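Local atomic coordinates of 3-phytase (Klebsiella pneumoniae, PDB entry 2WNH), a protein that probably removes phosphate groups from phytate (inositol hexakisphosphate) and from sugar phosphates. Residues Q169-K172 and Q173-Q177; S225-W229 and G230-Q234; T199-S202 and G203-V206; V265-N268 and A269-G273. The protein carries 3 engineered substitutions. All blocks are in the same frame, centred on the assembly; numbering follows the deposited sequence.

Contact 1. Residues Q169-K172 and Q173-Q177; sequences QLLK and QAVCQ
Q169 reaches one turn up the helix 165-175 to Q173 and holds it twice. Its carbonyl O accepts the backbone N of Q173 at 2.9 Å, and its side-chain NE2 donates to Q173 OE1 over 3.1 Å. The second bond is nearly straight (167°), leaves Q169 within its amide plane and lands on an in-plane lone pair of OE1, although the two amides are turned 59° apart. Q169 can do this because its chain folds back at chi2 (53°). L170 sets CD2 3.9 Å from Q173 NE2 and also touches A240 and L241; its O takes A174 N in a bent bond. L171 faces inward, CD1 lying 3.9 Å from V175 CG1, and both side chains meet L214 of helix 204-219. K172 closes the helix: its O accepts C176 N at 2.9 Å, while its CG comes 3.5 Å from C176 SG, which is disulfide-bonded to C182. The buried L171 and V175 thus pack the helix against helix 204-219, an amide pair ties the exposed side, and the last turn leads directly into a covalent cross-link.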
loop_
_atom_site.group_PDB
_atom_site.type_symbol
_atom_site.label_atom_id
_atom_site.label_comp_id
_atom_site.label_asym_id
_atom_site.label_seq_id
_atom_site.Cartn_x
_atom_site.Cartn_y
_atom_site.Cartn_z
ATOM N N GLN B 169 -2.909 -45.712 24.699
ATOM C CA GLN B 169 -3.119 -46.607 23.555
ATOM C C GLN B 169 -3.107 -45.862 22.206
ATOM O O GLN B 169 -2.443 -46.294 21.256
ATOM C CB GLN B 169 -4.408 -47.423 23.765
ATOM C CG GLN B 169 -4.788 -48.369 22.617
ATOM C CD GLN B 169 -3.672 -49.338 22.199
ATOM O OE1 GLN B 169 -2.907 -49.851 23.031
ATOM N NE2 GLN B 169 -3.594 -49.603 20.893
ATOM N N LEU B 170 -3.792 -44.721 22.152
ATOM C CA LEU B 170 -3.745 -43.845 20.969
ATOM C C LEU B 170 -2.334 -43.394 20.640
ATOM O O LEU B 170 -1.958 -43.376 19.468
ATOM C CB LEU B 170 -4.674 -42.642 21.127
ATOM C CG LEU B 170 -6.176 -42.909 21.253
ATOM C CD1 LEU B 170 -6.889 -41.604 21.463
ATOM C CD2 LEU B 170 -6.737 -43.628 20.030
ATOM N N LEU B 171 -1.548 -43.025 21.657
ATOM C CA LEU B 171 -0.157 -42.642 21.429
ATOM C C LEU B 171 0.667 -43.822 20.899
ATOM O O LEU B 171 1.441 -43.665 19.958
ATOM C CB LEU B 171 0.486 -42.035 22.691
ATOM C CG LEU B 171 1.948 -41.564 22.560
ATOM C CD1 LEU B 171 2.115 -40.394 21.541
ATOM C CD2 LEU B 171 2.526 -41.170 23.898
ATOM N N LYS B 172 0.487 -44.997 21.503
ATOM C CA LYS B 172 1.194 -46.206 21.071
ATOM C C LYS B 172 0.924 -46.503 19.602
ATOM O O LYS B 172 1.858 -46.764 18.836
ATOM C CB LYS B 172 0.795 -47.410 21.939
ATOM C CG LYS B 172 1.774 -48.567 21.842
ATOM C CD LYS B 172 1.364 -49.720 22.744
ATOM C CE LYS B 172 2.459 -50.784 22.823
ATOM N NZ LYS B 172 2.300 -51.652 24.044
ATOM N N GLN B 173 -0.349 -46.446 19.216
ATOM C CA GLN B 173 -0.766 -46.656 17.817
ATOM C C GLN B 173 -0.054 -45.726 16.832
ATOM O O GLN B 173 0.258 -46.125 15.702
ATOM C CB GLN B 173 -2.265 -46.444 17.674
ATOM C CG GLN B 173 -3.119 -47.564 18.231
ATOM C CD GLN B 173 -4.600 -47.198 18.306
ATOM O OE1 GLN B 173 -5.367 -47.835 19.026
ATOM N NE2 GLN B 173 -5.003 -46.167 17.569
ATOM N N ALA B 174 0.191 -44.488 17.260
ATOM C CA ALA B 174 0.787 -43.480 16.385
ATOM C C ALA B 174 2.294 -43.653 16.244
ATOM O O ALA B 174 2.843 -43.423 15.160
ATOM C CB ALA B 174 0.456 -42.059 16.902
ATOM N N VAL B 175 2.962 -44.064 17.322
ATOM C CA VAL B 175 4.432 -43.974 17.397
ATOM C C VAL B 175 5.223 -45.297 17.447
ATOM O O VAL B 175 6.435 -45.311 17.188
ATOM C CB VAL B 175 4.918 -43.022 18.542
ATOM C CG1 VAL B 175 4.186 -41.670 18.488
ATOM C CG2 VAL B 175 4.755 -43.676 19.923
ATOM N N CYS B 176 4.552 -46.396 17.778
ATOM C CA CYS B 176 5.251 -47.677 17.908
ATOM C C CYS B 176 5.217 -48.476 16.621
ATOM O O CYS B 176 4.187 -48.532 15.951
ATOM C CB CYS B 176 4.687 -48.488 19.074
ATOM S SG CYS B 176 4.948 -47.660 20.667
ATOM N N GLN B 177 6.358 -49.068 16.267
ATOM C CA GLN B 177 6.444 -49.944 15.103
ATOM C C GLN B 177 5.793 -51.282 15.388
ATOM O O GLN B 177 5.978 -51.853 16.471
ATOM C CB GLN B 177 7.894 -50.186 14.710
ATOM C CG GLN B 177 8.625 -48.971 14.220
ATOM C CD GLN B 177 10.002 -49.301 13.700
ATOM O OE1 GLN B 177 10.156 -49.735 12.558
ATOM N NE2 GLN B 177 11.018 -49.088 14.530
#

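Contact 2. Residues S225-W229 and G230-Q234; sequences SQLAW and GKIAQ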
loop_
_atom_site.group_PDB
_atom_site.type_symbol
_atom_site.label_atom_id
_atom_site.label_comp_id
_atom_site.label_asym_id
_atom_site.label_seq_id
_atom_site.Cartn_x
_atom_site.Cartn_y
_atom_site.Cartn_z
ATOM N N SER B 225 3.480 -38.053 6.374
ATOM C CA SER B 225 4.467 -39.138 6.384
ATOM C C SER B 225 5.626 -38.885 7.341
ATOM O O SER B 225 6.339 -39.819 7.721
ATOM C CB SER B 225 5.011 -39.382 4.971
ATOM O OG SER B 225 5.825 -38.292 4.550
ATOM N N GLN B 226 5.797 -37.623 7.741
ATOM C CA GLN B 226 6.924 -37.197 8.545
ATOM C C GLN B 226 6.499 -36.780 9.949
ATOM O O GLN B 226 7.340 -36.426 10.775
ATOM C CB GLN B 226 7.633 -36.023 7.873
ATOM C CG GLN B 226 8.392 -36.376 6.599
ATOM C CD GLN B 226 8.987 -35.146 5.935
ATOM O OE1 GLN B 226 9.338 -34.170 6.606
ATOM N NE2 GLN B 226 9.093 -35.180 4.610
ATOM N N LEU B 227 5.196 -36.793 10.194
ATOM C CA LEU B 227 4.663 -36.412 11.491
ATOM C C LEU B 227 4.665 -37.645 12.402
ATOM O O LEU B 227 5.436 -37.705 13.363
ATOM C CB LEU B 227 3.257 -35.789 11.356
ATOM C CG LEU B 227 2.470 -35.575 12.659
ATOM C CD1 LEU B 227 3.254 -34.654 13.602
ATOM C CD2 LEU B 227 1.082 -35.039 12.386
ATOM N N ALA B 228 3.820 -38.622 12.086
ATOM C CA ALA B 228 3.785 -39.876 12.836
ATOM C C ALA B 228 3.686 -41.013 11.830
ATOM O O ALA B 228 2.776 -41.841 11.911
ATOM C CB ALA B 228 2.592 -39.903 13.796
ATOM N N TRP B 229 4.623 -41.036 10.884
ATOM C CA TRP B 229 4.701 -42.121 9.898
ATOM C C TRP B 229 3.359 -42.385 9.208
ATOM O O TRP B 229 3.013 -43.531 8.914
ATOM C CB TRP B 229 5.265 -43.392 10.565
ATOM C CG TRP B 229 6.623 -43.145 11.179
ATOM C CD1 TRP B 229 7.831 -43.245 10.549
ATOM C CD2 TRP B 229 6.909 -42.720 12.526
ATOM N NE1 TRP B 229 8.847 -42.925 11.416
ATOM C CE2 TRP B 229 8.310 -42.593 12.631
ATOM C CE3 TRP B 229 6.116 -42.442 13.652
ATOM C CZ2 TRP B 229 8.938 -42.200 13.819
ATOM C CZ3 TRP B 229 6.740 -42.041 14.822
ATOM C CH2 TRP B 229 8.136 -41.922 14.896
ATOM N N GLY B 230 2.608 -41.313 8.955
ATOM C CA GLY B 230 1.309 -41.407 8.298
ATOM C C GLY B 230 0.135 -41.821 9.165
ATOM O O GLY B 230 -0.974 -41.891 8.682
ATOM N N LYS B 231 0.356 -42.039 10.457
ATOM C CA LYS B 231 -0.701 -42.551 11.331
ATOM C C LYS B 231 -1.681 -41.479 11.839
ATOM O O LYS B 231 -2.777 -41.804 12.330
ATOM C CB LYS B 231 -0.094 -43.331 12.512
ATOM C CG LYS B 231 0.837 -44.498 12.143
ATOM C CD LYS B 231 0.088 -45.631 11.479
ATOM C CE LYS B 231 0.902 -46.927 11.497
ATOM N NZ LYS B 231 0.291 -47.947 10.582
ATOM N N ILE B 232 -1.276 -40.209 11.757
ATOM C CA ILE B 232 -2.129 -39.098 12.197
ATOM C C ILE B 232 -2.453 -38.207 11.009
ATOM O O ILE B 232 -1.553 -37.674 10.366
ATOM C CB ILE B 232 -1.491 -38.264 13.343
ATOM C CG1 ILE B 232 -1.385 -39.123 14.622
ATOM C CG2 ILE B 232 -2.317 -36.984 13.597
ATOM C CD1 ILE B 232 -0.634 -38.481 15.776
ATOM N N ALA B 233 -3.738 -38.048 10.738
ATOM C CA ALA B 233 -4.170 -37.330 9.545
ATOM C C ALA B 233 -5.180 -36.207 9.792
ATOM O O ALA B 233 -5.510 -35.456 8.875
ATOM C CB ALA B 233 -4.710 -38.316 8.536
ATOM N N GLN B 234 -5.701 -36.101 11.009
ATOM C CA GLN B 234 -6.596 -35.001 11.353
ATOM C C GLN B 234 -6.289 -34.407 12.723
ATOM O O GLN B 234 -5.692 -35.074 13.567
ATOM C CB GLN B 234 -8.066 -35.416 11.267
ATOM C CG GLN B 234 -8.388 -36.760 11.891
ATOM C CD GLN B 234 -9.827 -37.194 11.630
ATOM O OE1 GLN B 234 -10.071 -38.227 11.001
ATOM N NE2 GLN B 234 -10.788 -36.402 12.110
HETATM O O HOH W 1 1.114 -38.667 10.547
#
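I232 turns its two branches to different partners on the other arm of a tight bend. CD1, at the end of the longer branch, lies 4.0 Å from the CB of A228, and the shorter branch puts CG2 4.1 Å from CD2 of L227. The split follows from chi1 of -67°, which sets CG1 beside the backbone N and CG2 beside the carbonyl carbon. L227 comes to it at a slant, methyl against methyl, while A228 offers its single methyl to the flank and tip of the longer branch. L227 and A228 also touch L214 of helix 204-219, and I232 rests on I238 of helix 235-239, so the apolar side of the bend touches both helices. K231 and W229 send their side chains elsewhere. K231 sets its CG beyond the A228 carbonyl, 3.3 Å from that O and nearly in line with the C=O, before its chain bends at chi2 and leads off; the indole of W229 meets W46 edge-to-face and R44 in a cation-pi contact. Between the arms the bend is closed by K231 N donating to A228 O at 2.8 Å, fairly straight at the hydrogen (164°) but arriving 49° above the carbonyl plane. A water bridges the backbone further out, accepting from A228 N and from I232 N, each at 3.1 Å. The four residues A228 to K231 form a type I' beta turn, whose two middle residues, W229 and G230, both have the positive phi characteristic of that turn.

Contact 3. Residues T199-S202 and G203-V206; sequences TTIS and GLSV
I201 and S205 meet where strand 199-201 gives way to helix 204-219, a strand-to-helix junction with G203 at the N-cap position. Hydrogen bonds carry most of it. I201 O is gripped twice by S205: the backbone N donates at 3.0 Å, tilted 21° from the carbonyl plane, and the hydroxyl OG donates at 2.9 Å, 40° above it on the opposite face. The hydroxyl gets there because chi1 of 64° places OG between its own backbone N and carbonyl carbon. The last carbonyl of the strand is thereby joined to the first turn of the helix, and one residue satisfies it from two sides. A weak bond of 2.9 Å from L204 N to S202 O spans the bend at G203, whose phi is positive. S202 OG turns from the helix to P188 O and R190 N, while the backbones of S202 and R190 are also hydrogen-bonded, continuing the pairing with strand 191-193. Apolar contact comes from I201 and L204, which lie side by side and point the same way; both touch W189, and L204 continues onto helix 243-250. Their closest atoms are I201 CG2 and L204 CB, 3.9 Å apart.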
loop_
_atom_site.group_PDB
_atom_site.type_symbol
_atom_site.label_atom_id
_atom_site.label_comp_id
_atom_site.label_asym_id
_atom_site.label_seq_id
_atom_site.Cartn_x
_atom_site.Cartn_y
_atom_site.Cartn_z
ATOM N N THR B 199 12.804 -33.007 39.161
ATOM C CA THR B 199 11.869 -34.068 39.519
ATOM C C THR B 199 10.903 -34.338 38.378
ATOM O O THR B 199 10.112 -33.465 38.004
ATOM C CB THR B 199 11.056 -33.684 40.766
ATOM O OG1 THR B 199 11.940 -33.257 41.800
ATOM C CG2 THR B 199 10.228 -34.849 41.267
ATOM N N THR B 200 10.963 -35.547 37.831
ATOM C CA THR B 200 10.103 -35.933 36.710
ATOM C C THR B 200 9.397 -37.255 37.029
ATOM O O THR B 200 9.793 -37.962 37.965
ATOM C CB THR B 200 10.925 -36.083 35.416
ATOM O OG1 THR B 200 11.947 -37.063 35.625
ATOM C CG2 THR B 200 11.577 -34.756 35.036
ATOM N N ILE B 201 8.359 -37.575 36.257
ATOM C CA ILE B 201 7.634 -38.842 36.379
ATOM C C ILE B 201 8.102 -39.766 35.256
ATOM O O ILE B 201 8.016 -39.419 34.073
ATOM C CB ILE B 201 6.096 -38.653 36.269
ATOM C CG1 ILE B 201 5.572 -37.519 37.177
ATOM C CG2 ILE B 201 5.354 -39.983 36.428
ATOM C CD1 ILE B 201 5.542 -37.797 38.646
ATOM N N SER B 202 8.612 -40.944 35.609
ATOM C CA SER B 202 9.072 -41.869 34.573
ATOM C C SER B 202 7.887 -42.293 33.715
ATOM O O SER B 202 6.748 -42.391 34.197
ATOM C CB SER B 202 9.769 -43.089 35.193
ATOM O OG SER B 202 8.813 -43.862 35.884
ATOM N N GLY B 203 8.150 -42.534 32.430
ATOM C CA GLY B 203 7.095 -42.919 31.499
ATOM C C GLY B 203 6.305 -41.706 30.991
ATOM O O GLY B 203 6.422 -41.324 29.814
ATOM N N LEU B 204 5.507 -41.122 31.887
ATOM C CA LEU B 204 4.661 -39.969 31.588
ATOM C C LEU B 204 5.443 -38.786 31.017
ATOM O O LEU B 204 5.019 -38.190 30.021
ATOM C CB LEU B 204 3.907 -39.517 32.845
ATOM C CG LEU B 204 3.035 -38.254 32.720
ATOM C CD1 LEU B 204 1.985 -38.416 31.631
ATOM C CD2 LEU B 204 2.351 -37.947 34.019
ATOM N N SER B 205 6.576 -38.453 31.624
ATOM C CA SER B 205 7.309 -37.270 31.177
ATOM C C SER B 205 7.755 -37.414 29.728
ATOM O O SER B 205 7.606 -36.470 28.952
ATOM C CB SER B 205 8.474 -36.896 32.108
ATOM O OG SER B 205 9.473 -37.898 32.125
ATOM N N VAL B 206 8.273 -38.589 29.355
ATOM C CA VAL B 206 8.709 -38.816 27.977
ATOM C C VAL B 206 7.502 -38.909 27.036
ATOM O O VAL B 206 7.549 -38.392 25.928
ATOM C CB VAL B 206 9.673 -40.015 27.841
ATOM C CG1 VAL B 206 10.116 -40.193 26.380
ATOM C CG2 VAL B 206 10.915 -39.788 28.714
#

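Contact 4. Residues V265-N268 and A269-G273; sequences VLLN and AMLDG
Two successive turns of helix 256-274 are joined here by side chains four residues apart. On the inner face L266 and M270 meet at a slant, CG of L266 lying 4.1 Å from SD of M270. The methionine chain runs out past the L266 carbonyl, its CG 3.3 Å from that O, and then bends at chi3 (69°). Next to them L267 places CD1 3.8 Å from CG of L271. These side chains make this the buried face of a helix laid on the central sheet: L266 and M270 both reach L22 of strand 14-24 and L287 of strand 284-289, and L267 packs on V297 and L300 of helix 291-301. This is the layered alpha/beta domain of histidine phosphatases, with helices packed against the mixed sheet. Although the helix is kinked at V265 and L266, whose N atoms lack a bond to the preceding turn, four i to i+4 bonds cross here, that from L271 N to L267 O being 2.9 Å long and nearly straight at 170°. On the outer side N268 and D272 stand with amide and carboxylate planes 66° apart. A water spans the pair, donating to N268 OD1 at 2.9 Å and to D272 OD2 at 2.8 Å. R394 also binds N268 OD1, and K275 forms a salt bridge with D272 OD1.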
loop_
_atom_site.group_PDB
_atom_site.type_symbol
_atom_site.label_atom_id
_atom_site.label_comp_id
_atom_site.label_asym_id
_atom_site.label_seq_id
_atom_site.Cartn_x
_atom_site.Cartn_y
_atom_site.Cartn_z
ATOM N N VAL B 265 8.910 -14.581 40.739
ATOM C CA VAL B 265 9.663 -13.413 40.264
ATOM C C VAL B 265 9.012 -12.818 38.999
ATOM O O VAL B 265 8.942 -11.595 38.836
ATOM C CB VAL B 265 11.154 -13.771 40.064
ATOM C CG1 VAL B 265 11.335 -14.815 38.954
ATOM C CG2 VAL B 265 12.013 -12.536 39.844
ATOM N N LEU B 266 8.488 -13.700 38.148
ATOM C CA LEU B 266 7.904 -13.281 36.873
ATOM C C LEU B 266 6.499 -12.750 37.073
ATOM O O LEU B 266 6.132 -11.701 36.526
ATOM C CB LEU B 266 7.904 -14.463 35.880
ATOM C CG LEU B 266 7.307 -14.236 34.481
ATOM C CD1 LEU B 266 7.906 -12.991 33.770
ATOM C CD2 LEU B 266 7.508 -15.503 33.625
ATOM N N LEU B 267 5.680 -13.445 37.848
ATOM C CA LEU B 267 4.352 -12.895 38.076
ATOM C C LEU B 267 4.480 -11.544 38.774
ATOM O O LEU B 267 3.783 -10.588 38.417
ATOM C CB LEU B 267 3.452 -13.846 38.872
ATOM C CG LEU B 267 2.062 -13.270 39.231
ATOM C CD1 LEU B 267 1.242 -12.872 37.996
ATOM C CD2 LEU B 267 1.252 -14.277 40.034
ATOM N N ASN B 268 5.363 -11.460 39.766
ATOM C CA ASN B 268 5.571 -10.181 40.443
ATOM C C ASN B 268 5.932 -9.027 39.485
ATOM O O ASN B 268 5.389 -7.896 39.617
ATOM C CB ASN B 268 6.633 -10.315 41.526
ATOM C CG ASN B 268 6.731 -9.075 42.374
ATOM O OD1 ASN B 268 5.745 -8.643 42.992
ATOM N ND2 ASN B 268 7.907 -8.476 42.389
ATOM N N ALA B 269 6.854 -9.314 38.561
ATOM C CA ALA B 269 7.306 -8.357 37.539
ATOM C C ALA B 269 6.150 -7.936 36.636
ATOM O O ALA B 269 6.023 -6.745 36.263
ATOM C CB ALA B 269 8.444 -8.932 36.716
ATOM N N MET B 270 5.305 -8.903 36.288
ATOM C CA MET B 270 4.143 -8.656 35.421
ATOM C C MET B 270 3.077 -7.808 36.098
ATOM O O MET B 270 2.542 -6.883 35.483
ATOM C CB MET B 270 3.545 -9.990 34.916
ATOM C CG MET B 270 4.405 -10.697 33.871
ATOM S SD MET B 270 3.773 -12.352 33.540
ATOM C CE MET B 270 2.225 -12.011 32.705
ATOM N N LEU B 271 2.744 -8.125 37.354
ATOM C CA LEU B 271 1.758 -7.324 38.105
ATOM C C LEU B 271 2.249 -5.878 38.364
ATOM O O LEU B 271 1.487 -4.918 38.208
ATOM C CB LEU B 271 1.380 -7.981 39.438
ATOM C CG LEU B 271 0.686 -9.345 39.330
ATOM C CD1 LEU B 271 0.604 -9.936 40.712
ATOM C CD2 LEU B 271 -0.709 -9.172 38.688
ATOM N N ASP B 272 3.522 -5.734 38.729
ATOM C CA ASP B 272 4.142 -4.417 38.866
ATOM C C ASP B 272 4.151 -3.704 37.516
ATOM O O ASP B 272 3.942 -2.491 37.448
ATOM C CB ASP B 272 5.566 -4.560 39.397
ATOM C CG ASP B 272 5.602 -4.743 40.909
ATOM O OD1 ASP B 272 4.538 -4.602 41.566
ATOM O OD2 ASP B 272 6.702 -5.002 41.442
ATOM N N GLY B 273 4.361 -4.463 36.441
ATOM C CA GLY B 273 4.411 -3.853 35.111
ATOM C C GLY B 273 3.082 -3.283 34.619
ATOM O O GLY B 273 3.069 -2.404 33.765
HETATM O O HOH W 2 5.886 -5.878 43.943
#

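In the fold
Along the chain the order is contact 1, contact 3, contact 2, contact 4. Contacts 1 and 2 touch, with centres 11 Å apart: the A174 carbonyl packs on W229, K231 and A228, and the A174 methyl on I232. Contact 3 begins helix 204-219, against which L171, V175, L227 and A228 all pack, so this helix links the three although contact 3 lies about 18 Å from contact 1 and 25 Å from contact 2, centre to centre. Contact 4 sits across the chain's centre from contacts 1 and 2, about 41 Å from each. Contacts 1 to 3 thus belong to the helical part gathered round helix 204-219, and contact 4 to the sheet-based part, the two-part build known from histidine acid phosphatases.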